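Local coordinates for protein SusD homolog (Bacteroides thetaiotaomicron VPI-5482, PDB 3FDH) that probably binds glycans at the outer membrane as a SusD-like lipoprotein, at residues Phe438-Met441 and Lys442-Glu446. Residues are numbered along the deposited sequence; the frame is centred on the assembly and turned at random.
Sequences FRRM and KGLNE
Arg440 turns CG anti to its own N (chi1 171°), while Leu444 sets CG anti to its carbonyl carbon (chi1 -64°). The two side chains then run side by side in the same direction, with Leu444 CD1 4.1 Å from Arg440 CG. Leu444 CG also sits 3.3 Å from Arg440 O. On another side of the helix, the Phe438 ring and the Lys442 chain meet at a slant, Phe438 CE2 lying 3.9 Å from Lys442 CD. Met441, here selenomethionine, crosses Glu446 at about a right angle, CG of Met441 against OE1 of Glu446.

Helix 431-443 ends here in a Schellman motif. Asn445, with positive phi, is the first residue to leave the helical conformation. Leu444 N makes the last helical bond, to Arg440 O at 3.1 Å. The motif's own pair follows: Glu446 N to Met441 O at 2.8 Å, nearly straight at 168°, and Asn445 N to Lys442 O at 2.9 Å. Leu444 N adds a weak bond to Met441 O. A water donates to both Phe438 O and Glu446 O, joining the last turn to the outgoing chain. It lies 3.5 Å above the Phe438 ring, over its centre.

The charged ends have partners outside this turn. Arg440 forms salt bridges with Glu344 and, within its own helix, Asp437. Glu446 forms one with Arg348. The bridges to Glu344 and Arg348 tie the helix end and the chain leaving it to helix 335-348.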
loop_
_atom_site.group_PDB
_atom_site.type_symbol
_atom_site.label_atom_id
_atom_site.label_comp_id
_atom_site.label_asym_id
_atom_site.label_seq_id
_atom_site.Cartn_x
_atom_site.Cartn_y
_atom_site.Cartn_z
ATOM N N PHE A 438 -5.316 -8.655 -3.135
ATOM C CA PHE A 438 -6.592 -8.995 -3.791
ATOM C C PHE A 438 -6.306 -9.845 -4.988
ATOM O O PHE A 438 -6.945 -10.876 -5.247
ATOM C CB PHE A 438 -7.370 -7.720 -4.254
ATOM C CG PHE A 438 -8.738 -8.040 -4.775
ATOM C CD1 PHE A 438 -9.805 -8.193 -3.928
ATOM C CD2 PHE A 438 -8.931 -8.275 -6.095
ATOM C CE1 PHE A 438 -11.031 -8.557 -4.408
ATOM C CE2 PHE A 438 -10.148 -8.617 -6.582
ATOM C CZ PHE A 438 -11.210 -8.767 -5.744
ATOM N N ARG A 439 -5.316 -9.403 -5.723
ATOM C CA ARG A 439 -4.932 -10.096 -6.929
ATOM C C ARG A 439 -4.257 -11.442 -6.605
ATOM O O ARG A 439 -4.363 -12.420 -7.342
ATOM C CB ARG A 439 -4.000 -9.238 -7.790
ATOM C CG ARG A 439 -4.675 -8.045 -8.406
ATOM C CD ARG A 439 -3.656 -7.314 -9.284
ATOM N NE ARG A 439 -2.599 -6.710 -8.487
ATOM C CZ ARG A 439 -1.420 -6.345 -8.942
ATOM N NH1 ARG A 439 -1.118 -6.595 -10.186
ATOM N NH2 ARG A 439 -0.542 -5.826 -8.129
ATOM N N ARG A 440 -3.596 -11.500 -5.468
ATOM C CA ARG A 440 -2.932 -12.747 -5.076
ATOM C C ARG A 440 -4.035 -13.736 -4.777
ATOM O O ARG A 440 -3.943 -14.898 -5.187
ATOM C CB ARG A 440 -1.998 -12.551 -3.893
ATOM C CG ARG A 440 -1.467 -13.838 -3.312
ATOM C CD ARG A 440 -0.383 -13.600 -2.292
ATOM N NE ARG A 440 -0.799 -12.780 -1.174
ATOM C CZ ARG A 440 -1.339 -13.273 -0.052
ATOM N NH1 ARG A 440 -1.565 -14.581 0.078
ATOM N NH2 ARG A 440 -1.698 -12.447 0.898
HETATM N N MSE A 441 -5.060 -13.288 -4.047
HETATM C CA MSE A 441 -6.244 -14.144 -3.749
HETATM C C MSE A 441 -6.893 -14.651 -5.029
HETATM O O MSE A 441 -7.321 -15.809 -5.118
HETATM C CB MSE A 441 -7.276 -13.437 -2.933
HETATM C CG MSE A 441 -6.853 -13.571 -1.529
HETATM SE SE MSE A 441 -7.907 -12.744 -0.077
HETATM C CE MSE A 441 -7.415 -10.939 -0.193
ATOM N N LYS A 442 -6.986 -13.757 -6.013
ATOM C CA LYS A 442 -7.502 -14.142 -7.315
ATOM C C LYS A 442 -6.724 -15.306 -7.929
ATOM O O LYS A 442 -7.317 -16.287 -8.407
ATOM C CB LYS A 442 -7.489 -12.989 -8.317
ATOM C CG LYS A 442 -8.647 -12.103 -8.203
ATOM C CD LYS A 442 -8.737 -11.050 -9.338
ATOM C CE LYS A 442 -9.119 -11.617 -10.676
ATOM N NZ LYS A 442 -10.485 -12.180 -10.800
ATOM N N GLY A 443 -5.399 -15.188 -7.908
ATOM C CA GLY A 443 -4.541 -16.235 -8.429
ATOM C C GLY A 443 -4.696 -17.545 -7.673
ATOM O O GLY A 443 -4.538 -18.611 -8.244
ATOM N N LEU A 444 -5.077 -17.454 -6.406
ATOM C CA LEU A 444 -5.279 -18.619 -5.528
ATOM C C LEU A 444 -6.733 -19.110 -5.603
ATOM O O LEU A 444 -7.136 -20.039 -4.933
ATOM C CB LEU A 444 -4.940 -18.264 -4.072
ATOM C CG LEU A 444 -3.486 -17.903 -3.810
ATOM C CD1 LEU A 444 -3.249 -17.423 -2.377
ATOM C CD2 LEU A 444 -2.615 -19.122 -4.149
ATOM N N ASN A 445 -7.490 -18.451 -6.455
ATOM C CA ASN A 445 -8.924 -18.685 -6.630
ATOM C C ASN A 445 -9.711 -18.583 -5.365
ATOM O O ASN A 445 -10.540 -19.432 -5.050
ATOM C CB ASN A 445 -9.239 -20.014 -7.280
ATOM C CG ASN A 445 -10.624 -20.045 -7.801
ATOM O OD1 ASN A 445 -11.235 -18.985 -7.982
ATOM N ND2 ASN A 445 -11.155 -21.245 -8.045
ATOM N N GLU A 446 -9.421 -17.529 -4.626
ATOM C CA GLU A 446 -10.115 -17.206 -3.384
ATOM C C GLU A 446 -10.931 -15.932 -3.597
ATOM O O GLU A 446 -10.467 -14.960 -4.190
ATOM C CB GLU A 446 -9.131 -17.044 -2.251
ATOM C CG GLU A 446 -8.413 -18.379 -1.904
ATOM C CD GLU A 446 -7.207 -18.229 -0.986
ATOM O OE1 GLU A 446 -6.732 -17.092 -0.760
ATOM O OE2 GLU A 446 -6.709 -19.283 -0.519
HETATM O O HOH W 1 -9.708 -11.917 -4.632
#